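Local coordinates for protein B (Streptococcus agalactiae, PDB 5H6I), which permeabilises target membranes as a secreted pore-forming toxin and is also classed as an IgG-binding protein that recognises the Fc region, at residues Leu45-Ser49 with Val75-Lys79; Leu52-Lys56 with Val68-Ile72; Arg98-Leu102 with Arg137-Ala143; Val32-Ala38 with Val89-Asn93. One frame throughout, in Å; residues are numbered along the deposited sequence.

Contact 1 of 4, residues Leu45-Ser49 with Val75-Lys79; sequences LDQDS and VEKLK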
loop_
_atom_site.group_PDB
_atom_site.type_symbol
_atom_site.label_atom_id
_atom_site.label_comp_id
_atom_site.label_asym_id
_atom_site.label_seq_id
_atom_site.Cartn_x
_atom_site.Cartn_y
_atom_site.Cartn_z
ATOM N N LEU A 45 -14.967 -9.231 5.732
ATOM C CA LEU A 45 -14.983 -7.968 5.002
ATOM C C LEU A 45 -14.632 -6.794 5.907
ATOM O O LEU A 45 -14.143 -5.765 5.425
ATOM C CB LEU A 45 -16.349 -7.754 4.348
ATOM C CG LEU A 45 -16.654 -8.651 3.144
ATOM C CD1 LEU A 45 -18.105 -8.507 2.715
ATOM C CD2 LEU A 45 -15.716 -8.341 1.986
ATOM N N ASP A 46 -14.873 -6.925 7.215
ATOM C CA ASP A 46 -14.440 -5.897 8.153
ATOM C C ASP A 46 -12.937 -5.952 8.397
ATOM O O ASP A 46 -12.310 -4.909 8.615
ATOM C CB ASP A 46 -15.195 -6.034 9.476
ATOM C CG ASP A 46 -16.586 -5.440 9.413
ATOM O OD1 ASP A 46 -16.961 -4.924 8.339
ATOM O OD2 ASP A 46 -17.305 -5.483 10.435
ATOM N N GLN A 47 -12.349 -7.151 8.370
ATOM C CA GLN A 47 -10.896 -7.262 8.451
ATOM C C GLN A 47 -10.235 -6.639 7.229
ATOM O O GLN A 47 -9.214 -5.950 7.347
ATOM C CB GLN A 47 -10.491 -8.729 8.596
ATOM C CG GLN A 47 -9.002 -8.991 8.427
ATOM C CD GLN A 47 -8.664 -10.471 8.444
ATOM O OE1 GLN A 47 -9.533 -11.316 8.662
ATOM N NE2 GLN A 47 -7.395 -10.791 8.213
ATOM N N ASP A 48 -10.806 -6.865 6.043
ATOM C CA ASP A 48 -10.262 -6.264 4.832
ATOM C C ASP A 48 -10.484 -4.756 4.815
ATOM O O ASP A 48 -9.610 -4.001 4.376
ATOM C CB ASP A 48 -10.888 -6.911 3.597
ATOM C CG ASP A 48 -10.716 -8.416 3.576
ATOM O OD1 ASP A 48 -9.811 -8.923 4.272
ATOM O OD2 ASP A 48 -11.487 -9.094 2.864
ATOM N N SER A 49 -11.647 -4.302 5.290
ATOM C CA SER A 49 -11.934 -2.871 5.299
ATOM C C SER A 49 -10.937 -2.115 6.168
ATOM O O SER A 49 -10.509 -1.009 5.816
ATOM C CB SER A 49 -13.363 -2.623 5.782
ATOM O OG SER A 49 -13.728 -1.263 5.617
ATOM N N VAL A 75 -15.402 -3.763 -1.164
ATOM C CA VAL A 75 -15.732 -4.261 0.168
ATOM C C VAL A 75 -17.126 -3.803 0.576
ATOM O O VAL A 75 -17.893 -4.559 1.184
ATOM C CB VAL A 75 -14.667 -3.808 1.186
ATOM C CG1 VAL A 75 -15.118 -4.106 2.608
ATOM C CG2 VAL A 75 -13.335 -4.482 0.897
ATOM N N GLU A 76 -17.481 -2.563 0.235
ATOM C CA GLU A 76 -18.772 -2.019 0.636
ATOM C C GLU A 76 -19.922 -2.586 -0.187
ATOM O O GLU A 76 -21.019 -2.781 0.347
ATOM C CB GLU A 76 -18.751 -0.494 0.530
ATOM C CG GLU A 76 -19.339 0.216 1.738
ATOM C CD GLU A 76 -18.797 -0.319 3.050
ATOM O OE1 GLU A 76 -19.609 -0.641 3.941
ATOM O OE2 GLU A 76 -17.558 -0.414 3.191
ATOM N N LYS A 77 -19.699 -2.858 -1.476
ATOM C CA LYS A 77 -20.771 -3.412 -2.297
ATOM C C LYS A 77 -21.016 -4.882 -1.978
ATOM O O LYS A 77 -22.132 -5.378 -2.172
ATOM C CB LYS A 77 -20.453 -3.218 -3.781
ATOM C CG LYS A 77 -20.056 -4.482 -4.520
ATOM C CD LYS A 77 -19.915 -4.234 -6.012
ATOM C CE LYS A 77 -21.259 -3.965 -6.666
ATOM N NZ LYS A 77 -21.119 -3.744 -8.132
ATOM N N LEU A 78 -19.997 -5.592 -1.488
ATOM C CA LEU A 78 -20.209 -6.964 -1.040
ATOM C C LEU A 78 -20.939 -6.994 0.297
ATOM O O LEU A 78 -21.803 -7.850 0.521
ATOM C CB LEU A 78 -18.872 -7.701 -0.941
ATOM C CG LEU A 78 -18.122 -7.968 -2.248
ATOM C CD1 LEU A 78 -16.645 -8.211 -1.983
ATOM C CD2 LEU A 78 -18.730 -9.139 -3.001
ATOM N N LYS A 79 -20.607 -6.064 1.196
ATOM C CA LYS A 79 -21.309 -5.973 2.473
ATOM C C LYS A 79 -22.777 -5.630 2.263
ATOM O O LYS A 79 -23.663 -6.224 2.892
ATOM C CB LYS A 79 -20.639 -4.928 3.366
ATOM C CG LYS A 79 -19.506 -5.459 4.223
ATOM C CD LYS A 79 -19.178 -4.490 5.349
ATOM C CE LYS A 79 -17.741 -4.000 5.258
ATOM N NZ LYS A 79 -17.478 -2.866 6.187
#

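Contact 2 of 4, residues Leu52-Lys56 with Val68-Ile72; sequences LRNIK and VNEAI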
loop_
_atom_site.group_PDB
_atom_site.type_symbol
_atom_site.label_atom_id
_atom_site.label_comp_id
_atom_site.label_asym_id
_atom_site.label_seq_id
_atom_site.Cartn_x
_atom_site.Cartn_y
_atom_site.Cartn_z
ATOM N N LEU A 52 -7.501 -2.427 4.330
ATOM C CA LEU A 52 -7.387 -1.659 3.094
ATOM C C LEU A 52 -7.336 -0.157 3.344
ATOM O O LEU A 52 -6.740 0.575 2.545
ATOM C CB LEU A 52 -8.547 -1.995 2.153
ATOM C CG LEU A 52 -8.419 -3.316 1.387
ATOM C CD1 LEU A 52 -9.730 -3.667 0.707
ATOM C CD2 LEU A 52 -7.285 -3.252 0.374
ATOM N N ARG A 53 -7.946 0.325 4.430
ATOM C CA ARG A 53 -7.845 1.748 4.741
ATOM C C ARG A 53 -6.461 2.106 5.266
ATOM O O ARG A 53 -5.990 3.228 5.052
ATOM C CB ARG A 53 -8.928 2.158 5.741
ATOM C CG ARG A 53 -8.895 1.418 7.066
ATOM C CD ARG A 53 -8.236 2.246 8.156
ATOM N NE ARG A 53 -8.662 1.826 9.489
ATOM C CZ ARG A 53 -7.972 2.061 10.599
ATOM N NH1 ARG A 53 -6.818 2.711 10.539
ATOM N NH2 ARG A 53 -8.435 1.644 11.770
ATOM N N ASN A 54 -5.797 1.171 5.952
ATOM C CA ASN A 54 -4.397 1.372 6.313
ATOM C C ASN A 54 -3.534 1.488 5.066
ATOM O O ASN A 54 -2.690 2.385 4.955
ATOM C CB ASN A 54 -3.909 0.221 7.193
ATOM C CG ASN A 54 -4.571 0.203 8.556
ATOM O OD1 ASN A 54 -4.895 1.250 9.117
ATOM N ND2 ASN A 54 -4.774 -0.993 9.098
ATOM N N ILE A 55 -3.739 0.579 4.108
ATOM C CA ILE A 55 -2.993 0.614 2.855
ATOM C C ILE A 55 -3.340 1.863 2.054
ATOM O O ILE A 55 -2.489 2.401 1.333
ATOM C CB ILE A 55 -3.267 -0.674 2.057
ATOM C CG1 ILE A 55 -2.698 -1.889 2.795
ATOM C CG2 ILE A 55 -2.686 -0.586 0.656
ATOM C CD1 ILE A 55 -2.962 -3.206 2.099
ATOM N N LYS A 56 -4.575 2.359 2.182
ATOM C CA LYS A 56 -5.014 3.513 1.400
ATOM C C LYS A 56 -4.099 4.717 1.593
ATOM O O LYS A 56 -3.928 5.520 0.668
ATOM C CB LYS A 56 -6.451 3.876 1.775
ATOM C CG LYS A 56 -7.074 4.959 0.907
ATOM C CD LYS A 56 -8.291 5.569 1.583
ATOM C CE LYS A 56 -8.906 6.666 0.732
ATOM N NZ LYS A 56 -9.447 6.131 -0.547
ATOM N N VAL A 68 -6.649 0.130 -4.848
ATOM C CA VAL A 68 -7.185 -0.099 -3.510
ATOM C C VAL A 68 -8.422 0.763 -3.259
ATOM O O VAL A 68 -9.279 0.399 -2.451
ATOM C CB VAL A 68 -6.113 0.125 -2.430
ATOM C CG1 VAL A 68 -4.801 -0.540 -2.829
ATOM C CG2 VAL A 68 -5.914 1.607 -2.152
ATOM N N ASN A 69 -8.556 1.894 -3.950
ATOM C CA ASN A 69 -9.804 2.649 -3.876
ATOM C C ASN A 69 -10.953 1.838 -4.457
ATOM O O ASN A 69 -12.068 1.852 -3.924
ATOM C CB ASN A 69 -9.663 3.987 -4.607
ATOM C CG ASN A 69 -9.045 5.060 -3.739
ATOM O OD1 ASN A 69 -8.827 4.858 -2.540
ATOM N ND2 ASN A 69 -8.759 6.209 -4.334
ATOM N N GLU A 70 -10.694 1.117 -5.550
ATOM C CA GLU A 70 -11.697 0.214 -6.102
ATOM C C GLU A 70 -11.907 -0.999 -5.206
ATOM O O GLU A 70 -13.012 -1.555 -5.166
ATOM C CB GLU A 70 -11.282 -0.225 -7.505
ATOM C CG GLU A 70 -11.320 0.890 -8.535
ATOM C CD GLU A 70 -12.727 1.209 -8.991
ATOM O OE1 GLU A 70 -13.395 2.038 -8.338
ATOM O OE2 GLU A 70 -13.167 0.622 -10.002
ATOM N N ALA A 71 -10.868 -1.425 -4.485
ATOM C CA ALA A 71 -11.017 -2.552 -3.569
ATOM C C ALA A 71 -11.853 -2.166 -2.356
ATOM O O ALA A 71 -12.681 -2.956 -1.890
ATOM C CB ALA A 71 -9.645 -3.066 -3.138
ATOM N N ILE A 72 -11.648 -0.955 -1.830
ATOM C CA ILE A 72 -12.458 -0.484 -0.710
ATOM C C ILE A 72 -13.919 -0.372 -1.125
ATOM O O ILE A 72 -14.826 -0.740 -0.369
ATOM C CB ILE A 72 -11.911 0.855 -0.182
ATOM C CG1 ILE A 72 -10.532 0.653 0.450
ATOM C CG2 ILE A 72 -12.874 1.472 0.821
ATOM C CD1 ILE A 72 -9.822 1.943 0.795
#

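Contact 3 of 4, residues Arg98-Leu102 with Arg137-Ala143; sequences RVEAL and RILDPFA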
loop_
_atom_site.group_PDB
_atom_site.type_symbol
_atom_site.label_atom_id
_atom_site.label_comp_id
_atom_site.label_asym_id
_atom_site.label_seq_id
_atom_site.Cartn_x
_atom_site.Cartn_y
_atom_site.Cartn_z
ATOM N N ARG A 98 -15.503 -13.853 -4.202
ATOM C CA ARG A 98 -15.127 -12.446 -4.279
ATOM C C ARG A 98 -14.482 -11.973 -2.981
ATOM O O ARG A 98 -13.549 -11.163 -3.009
ATOM C CB ARG A 98 -16.351 -11.595 -4.614
ATOM C CG ARG A 98 -17.038 -12.003 -5.905
ATOM C CD ARG A 98 -18.340 -11.251 -6.122
ATOM N NE ARG A 98 -19.037 -11.717 -7.317
ATOM C CZ ARG A 98 -18.764 -11.304 -8.550
ATOM N NH1 ARG A 98 -17.805 -10.410 -8.754
ATOM N NH2 ARG A 98 -19.447 -11.783 -9.581
ATOM N N VAL A 99 -14.964 -12.470 -1.840
ATOM C CA VAL A 99 -14.367 -12.106 -0.560
ATOM C C VAL A 99 -12.964 -12.686 -0.441
ATOM O O VAL A 99 -12.040 -12.021 0.045
ATOM C CB VAL A 99 -15.275 -12.562 0.597
ATOM C CG1 VAL A 99 -14.535 -12.490 1.925
ATOM C CG2 VAL A 99 -16.541 -11.717 0.641
ATOM N N GLU A 100 -12.777 -13.930 -0.890
ATOM C CA GLU A 100 -11.457 -14.550 -0.827
ATOM C C GLU A 100 -10.464 -13.834 -1.735
ATOM O O GLU A 100 -9.297 -13.658 -1.369
ATOM C CB GLU A 100 -11.550 -16.028 -1.202
ATOM C CG GLU A 100 -12.294 -16.882 -0.194
ATOM C CD GLU A 100 -12.728 -18.214 -0.772
ATOM O OE1 GLU A 100 -12.736 -18.350 -2.015
ATOM O OE2 GLU A 100 -13.061 -19.125 0.015
ATOM N N ALA A 101 -10.909 -13.415 -2.922
ATOM C CA ALA A 101 -10.023 -12.720 -3.847
ATOM C C ALA A 101 -9.571 -11.368 -3.311
ATOM O O ALA A 101 -8.566 -10.830 -3.790
ATOM C CB ALA A 101 -10.706 -12.544 -5.203
ATOM N N LEU A 102 -10.286 -10.807 -2.333
ATOM C CA LEU A 102 -9.833 -9.569 -1.709
ATOM C C LEU A 102 -8.592 -9.797 -0.857
ATOM O O LEU A 102 -7.758 -8.895 -0.726
ATOM C CB LEU A 102 -10.953 -8.961 -0.867
ATOM C CG LEU A 102 -11.993 -8.154 -1.646
ATOM C CD1 LEU A 102 -13.152 -7.764 -0.746
ATOM C CD2 LEU A 102 -11.353 -6.923 -2.270
ATOM N N ARG A 137 -12.938 -7.895 -11.704
ATOM C CA ARG A 137 -13.695 -9.143 -11.668
ATOM C C ARG A 137 -14.469 -9.282 -10.363
ATOM O O ARG A 137 -15.596 -9.790 -10.355
ATOM C CB ARG A 137 -12.759 -10.333 -11.868
ATOM C CG ARG A 137 -11.942 -10.274 -13.148
ATOM C CD ARG A 137 -12.634 -11.005 -14.284
ATOM N NE ARG A 137 -11.989 -12.280 -14.580
ATOM C CZ ARG A 137 -11.091 -12.458 -15.544
ATOM N NH1 ARG A 137 -10.730 -11.438 -16.311
ATOM N NH2 ARG A 137 -10.555 -13.654 -15.741
ATOM N N ILE A 138 -13.880 -8.838 -9.249
ATOM C CA ILE A 138 -14.578 -8.877 -7.967
ATOM C C ILE A 138 -15.828 -8.008 -8.019
ATOM O O ILE A 138 -16.873 -8.360 -7.457
ATOM C CB ILE A 138 -13.634 -8.441 -6.832
ATOM C CG1 ILE A 138 -12.400 -9.344 -6.778
ATOM C CG2 ILE A 138 -14.358 -8.453 -5.493
ATOM C CD1 ILE A 138 -11.433 -8.983 -5.670
ATOM N N LEU A 139 -15.745 -6.864 -8.701
ATOM C CA LEU A 139 -16.888 -5.966 -8.814
ATOM C C LEU A 139 -17.876 -6.423 -9.879
ATOM O O LEU A 139 -19.071 -6.129 -9.773
ATOM C CB LEU A 139 -16.412 -4.548 -9.131
ATOM C CG LEU A 139 -15.672 -3.790 -8.030
ATOM C CD1 LEU A 139 -14.748 -2.750 -8.637
ATOM C CD2 LEU A 139 -16.659 -3.135 -7.083
ATOM N N ASP A 140 -17.404 -7.129 -10.896
ATOM C CA ASP A 140 -18.229 -7.517 -12.034
ATOM C C ASP A 140 -19.315 -8.499 -11.616
ATOM O O ASP A 140 -18.990 -9.619 -11.200
ATOM C CB ASP A 140 -17.349 -8.131 -13.123
ATOM C CG ASP A 140 -18.065 -8.262 -14.452
ATOM O OD1 ASP A 140 -19.232 -7.828 -14.551
ATOM O OD2 ASP A 140 -17.458 -8.802 -15.401
ATOM N N PRO A 141 -20.598 -8.138 -11.706
ATOM C CA PRO A 141 -21.651 -9.107 -11.362
ATOM C C PRO A 141 -21.709 -10.285 -12.317
ATOM O O PRO A 141 -22.174 -11.364 -11.930
ATOM C CB PRO A 141 -22.937 -8.267 -11.422
ATOM C CG PRO A 141 -22.481 -6.834 -11.392
ATOM C CD PRO A 141 -21.152 -6.825 -12.072
ATOM N N PHE A 142 -21.251 -10.110 -13.553
ATOM C CA PHE A 142 -21.258 -11.174 -14.546
ATOM C C PHE A 142 -19.995 -12.024 -14.513
ATOM O O PHE A 142 -19.903 -13.000 -15.264
ATOM C CB PHE A 142 -21.444 -10.582 -15.948
ATOM C CG PHE A 142 -22.733 -9.828 -16.119
ATOM C CD1 PHE A 142 -23.896 -10.272 -15.511
ATOM C CD2 PHE A 142 -22.780 -8.676 -16.886
ATOM C CE1 PHE A 142 -25.083 -9.580 -15.665
ATOM C CE2 PHE A 142 -23.964 -7.981 -17.046
ATOM C CZ PHE A 142 -25.118 -8.433 -16.433
ATOM N N ALA A 143 -19.026 -11.682 -13.668
ATOM C CA ALA A 143 -17.796 -12.460 -13.576
ATOM C C ALA A 143 -18.072 -13.782 -12.872
ATOM O O ALA A 143 -18.518 -13.801 -11.719
ATOM C CB ALA A 143 -16.722 -11.670 -12.833
#

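Contact 4 of 4, residues Val32-Ala38 with Val89-Asn93; sequences VNSNNQA and VYDLN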
loop_
_atom_site.group_PDB
_atom_site.type_symbol
_atom_site.label_atom_id
_atom_site.label_comp_id
_atom_site.label_asym_id
_atom_site.label_seq_id
_atom_site.Cartn_x
_atom_site.Cartn_y
_atom_site.Cartn_z
ATOM N N VAL A 32 -29.540 -22.195 10.096
ATOM C CA VAL A 32 -29.074 -22.733 8.824
ATOM C C VAL A 32 -27.566 -22.534 8.698
ATOM O O VAL A 32 -26.993 -21.635 9.316
ATOM C CB VAL A 32 -29.827 -22.085 7.639
ATOM C CG1 VAL A 32 -29.307 -20.680 7.371
ATOM C CG2 VAL A 32 -29.724 -22.955 6.392
ATOM N N ASN A 33 -26.921 -23.391 7.905
ATOM C CA ASN A 33 -25.487 -23.293 7.668
ATOM C C ASN A 33 -25.121 -22.189 6.683
ATOM O O ASN A 33 -23.932 -22.001 6.403
ATOM C CB ASN A 33 -24.946 -24.635 7.165
ATOM C CG ASN A 33 -24.892 -25.688 8.256
ATOM O OD1 ASN A 33 -25.046 -25.381 9.438
ATOM N ND2 ASN A 33 -24.672 -26.937 7.864
ATOM N N SER A 34 -26.106 -21.464 6.152
ATOM C CA SER A 34 -25.837 -20.341 5.264
ATOM C C SER A 34 -25.779 -19.013 6.004
ATOM O O SER A 34 -25.025 -18.120 5.599
ATOM C CB SER A 34 -26.902 -20.268 4.166
ATOM O OG SER A 34 -27.076 -21.525 3.535
ATOM N N ASN A 35 -26.557 -18.860 7.078
ATOM C CA ASN A 35 -26.517 -17.617 7.842
ATOM C C ASN A 35 -25.230 -17.508 8.649
ATOM O O ASN A 35 -24.620 -16.434 8.708
ATOM C CB ASN A 35 -27.735 -17.518 8.759
ATOM C CG ASN A 35 -27.833 -16.170 9.451
ATOM O OD1 ASN A 35 -27.948 -15.133 8.798
ATOM N ND2 ASN A 35 -27.785 -16.180 10.778
ATOM N N ASN A 36 -24.804 -18.606 9.281
ATOM C CA ASN A 36 -23.525 -18.600 9.982
ATOM C C ASN A 36 -22.379 -18.326 9.018
ATOM O O ASN A 36 -21.443 -17.591 9.348
ATOM C CB ASN A 36 -23.309 -19.929 10.706
ATOM C CG ASN A 36 -21.852 -20.171 11.057
ATOM O OD1 ASN A 36 -21.134 -20.863 10.336
ATOM N ND2 ASN A 36 -21.408 -19.598 12.170
ATOM N N GLN A 37 -22.442 -18.904 7.815
ATOM C CA GLN A 37 -21.433 -18.617 6.803
ATOM C C GLN A 37 -21.483 -17.159 6.365
ATOM O O GLN A 37 -20.452 -16.586 5.995
ATOM C CB GLN A 37 -21.624 -19.544 5.601
ATOM C CG GLN A 37 -20.563 -19.403 4.521
ATOM C CD GLN A 37 -20.642 -20.505 3.482
ATOM O OE1 GLN A 37 -19.755 -21.354 3.394
ATOM N NE2 GLN A 37 -21.708 -20.497 2.691
ATOM N N ALA A 38 -22.666 -16.541 6.414
ATOM C CA ALA A 38 -22.794 -15.152 5.986
ATOM C C ALA A 38 -22.073 -14.205 6.939
ATOM O O ALA A 38 -21.459 -13.226 6.499
ATOM C CB ALA A 38 -24.270 -14.773 5.865
ATOM N N VAL A 89 -31.224 -16.797 2.937
ATOM C CA VAL A 89 -30.552 -18.095 2.927
ATOM C C VAL A 89 -30.302 -18.741 1.569
ATOM O O VAL A 89 -30.924 -19.753 1.225
ATOM C CB VAL A 89 -31.321 -19.071 3.839
ATOM C CG1 VAL A 89 -30.577 -20.391 3.954
ATOM C CG2 VAL A 89 -31.535 -18.451 5.215
ATOM N N TYR A 90 -29.386 -18.169 0.800
ATOM C CA TYR A 90 -29.191 -18.566 -0.590
ATOM C C TYR A 90 -27.796 -19.129 -0.856
ATOM O O TYR A 90 -27.098 -19.614 0.043
ATOM C CB TYR A 90 -29.487 -17.304 -1.413
ATOM C CG TYR A 90 -28.449 -16.208 -1.277
ATOM C CD1 TYR A 90 -28.228 -15.575 -0.058
ATOM C CD2 TYR A 90 -27.698 -15.798 -2.369
ATOM C CE1 TYR A 90 -27.285 -14.575 0.069
ATOM C CE2 TYR A 90 -26.752 -14.796 -2.253
ATOM C CZ TYR A 90 -26.550 -14.188 -1.031
ATOM O OH TYR A 90 -25.610 -13.191 -0.909
ATOM N N ASP A 91 -27.379 -19.071 -2.120
ATOM C CA ASP A 91 -26.085 -19.592 -2.540
ATOM C C ASP A 91 -24.999 -18.560 -2.255
ATOM O O ASP A 91 -25.029 -17.451 -2.800
ATOM C CB ASP A 91 -26.123 -19.945 -4.026
ATOM C CG ASP A 91 -24.791 -20.455 -4.544
ATOM O OD1 ASP A 91 -24.011 -21.020 -3.748
ATOM O OD2 ASP A 91 -24.525 -20.291 -5.754
ATOM N N LEU A 92 -24.041 -18.924 -1.403
ATOM C CA LEU A 92 -22.950 -18.039 -1.020
ATOM C C LEU A 92 -21.649 -18.368 -1.744
ATOM O O LEU A 92 -20.571 -17.989 -1.273
ATOM C CB LEU A 92 -22.734 -18.093 0.493
ATOM C CG LEU A 92 -23.850 -17.533 1.378
ATOM C CD1 LEU A 92 -23.449 -17.604 2.841
ATOM C CD2 LEU A 92 -24.195 -16.105 0.987
ATOM N N ASN A 93 -21.725 -19.065 -2.880
ATOM C CA ASN A 93 -20.513 -19.470 -3.582
ATOM C C ASN A 93 -19.845 -18.281 -4.264
ATOM O O ASN A 93 -18.654 -18.022 -4.055
ATOM C CB ASN A 93 -20.836 -20.562 -4.601
ATOM C CG ASN A 93 -19.613 -21.018 -5.372
ATOM O OD1 ASN A 93 -18.684 -21.592 -4.803
ATOM N ND2 ASN A 93 -19.606 -20.764 -6.676
#

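Contact 1 of 4, residues Leu45-Ser49 with Val75-Lys79
Helices 35-58 and 65-84 run antiparallel where Leu45 comes nearest to Val75: the two short axes pass 10.3 Å apart at 161°, and the CA atoms of this pair are 6.1 Å from each other. Leu45 is the residue most buried by the contact. With its CG beside the backbone N (chi1 -72°), CD1 lies on Leu78 CB at 3.8 Å and on the aliphatic stem of Lys79, whose CG is 3.7 Å from Leu45 CD1; the leucine and lysine chains slide past each other in opposite directions. Val75 offers its CG1 branch, which touches Leu45 O at 3.4 Å and the CB of Ser49 one turn further on. Over this apolar floor Lys79, bent at chi3 (-120°), brings NZ to Asp46 OD1 at 3.0 Å, a hydrogen-bonded salt bridge that meets the oxygen almost in line with its C-O bond. A second, long ion pair joins Lys79 NZ to Glu76 OE1 at 3.8 Å. The chemistry is thus divided: apolar groups pack between the two helices and on towards helix 93-115, while at the exposed rim the Asp46-Lys79 bridge probably adds electrostatic pairing across the contact, Glu76 being only a weaker second partner of the ammonium.

Contact 2 of 4, residues Leu52-Lys56 with Val68-Ile72
The amide of Asn69 is the flat group that joins in directly, and Lys56 NZ approaches it at the OD1 end, at a modelled distance too short to define the geometry of the bond. Across the rest of the interface no ring or planar group is stacked. It is a helical hairpin packed on its inner side: helices 35-58 and 65-84 are consecutive in the chain and antiparallel, at 154° with 9.8 Å between the short axes, and they form part of an all-helical bundle. Leu52 lays CB against Ile72 CG1 at 3.7 Å and sends CD1 to the methyl of Ala71 at 3.9 Å. Nearer the turn, Ile55 CG2 touches Val68 CG1 at 4.1 Å, while Val68 CG2 rests on the backbone of Lys56. Helix 93-115 closes this side through Ile106 and Ile109. Ile72 CD1 sits under the lysine stem, 4.0 Å from Lys56 CB, and the two side chains cross at about a right angle. Lys56 starts with CG anti to its backbone N (chi1 -173°), stays extended, then bends at chi4 (65°), which turns the ammonium towards the asparagine. The modelled hydrogen bond from Lys56 NZ to Asn69 OD1 is 2.4 Å, so short that its exact length is doubtful.

Contact 3 of 4, residues Arg98-Leu102 with Arg137-Ala143
Arg98 begins the contact next to Ile138, CB lying 3.8 Å from Ile138 CG2, and then runs extended from CG to NE along the end of helix 121-139. This reach delivers its guanidinium to a cluster of backbone oxygens. NH1 donates to Ile138 O at 2.6 Å with an N-H...O angle of 133°; the donor stands 63° above that carbonyl plane, and the oxygen is tilted 23° from the guanidinium plane. With two hydrogens, Arg98 NH1 is shared among three carbonyls, its bonds to Arg137 O and Asp140 O being weak, and Arg98 NH2 also bonds weakly to Asp140 O at 2.7 Å. Ala143 O is close to NH2 as well, but the angle is poor for a bond. The arginine of one helix in the bundle therefore gathers carbonyls at the C-terminal end of another and in the type I beta turn Asp140-Ala143 that follows; its positive charge probably suits the negative end of the helix dipole. Within that turn Asp140 OD1 accepts from Phe142 N at 3.2 Å, an Asx turn. One helical turn past Arg98, Ala101 puts its methyl on Ile138 CD1 at 3.7 Å, with Ile148 and Val152 of helix 145-163 packing on the same alanine. Leu102 comes last: its CD2 meets Ile138 CD1 at 4.0 Å, the two chains slanting past one another, and the leucine also touches Val75 and Leu78 of helix 65-84.

Contact 4 of 4, residues Val32-Ala38 with Val89-Asn93
Leu92 packs on Ser34, Gln37 and Ala38 in the buried half of this contact, whereas Val32 and Val89 touch just as closely but face solvent. Leu92 CD1 does most of the touching on the buried side: it lies 3.2 Å from Ser34 O, 3.4 Å from Gln37 NE2 and 4.2 Å from Ala38 CB. Gln37 leaves the helix with CG anti to the backbone N (chi1 -176°), and its extended chain carries NE2 alongside Leu92, to CB as well as CD1. Leu82 of helix 65-84 also packs on Tyr90 and Leu92. On the solvent side, exposed Val32 and Val89 run past each other, Val32 CG2 meeting Val89 CG1 at 3.6 Å. The same CG1 of Val89 touches Ser34 CB at 3.7 Å. No hydrogen bond spans the two segments: Ser34 OG is 4.0 Å from Tyr90 O, and the contact is held by van der Waals packing, part of it methyl against polar atoms. The loop itself is shaped by Asp91, whose OD1 accepts from Asn93 N at 3.1 Å from above the carboxylate plane. This is an Asx turn leading into helix 93-115, with Leu92 at the N-cap position, in an interhelical connection folded against the start of a neighbouring helix.

Contacts 1 and 2 are successive levels of one antiparallel hairpin, their centres 10 Å apart and joined where Val75 CG2 packs on Leu52 CD1 at 3.7 Å. Contact 3 brings helix 93-115 against the end of helix 121-139, its centre 12 Å from that of contact 1; Leu102 CD1 bridges them, 3.7 Å from Val75 CG2 and equally far from Leu78 CD1. Contact 4 encloses contacts 1 and 2 along the chain and closes the far end of the hairpin, with centres 17 Å and 27 Å from theirs. Its nearest atoms come within about 5 Å of contact 3 without touching. One segment of every contact falls within the IgG constant region-binding range 57-120.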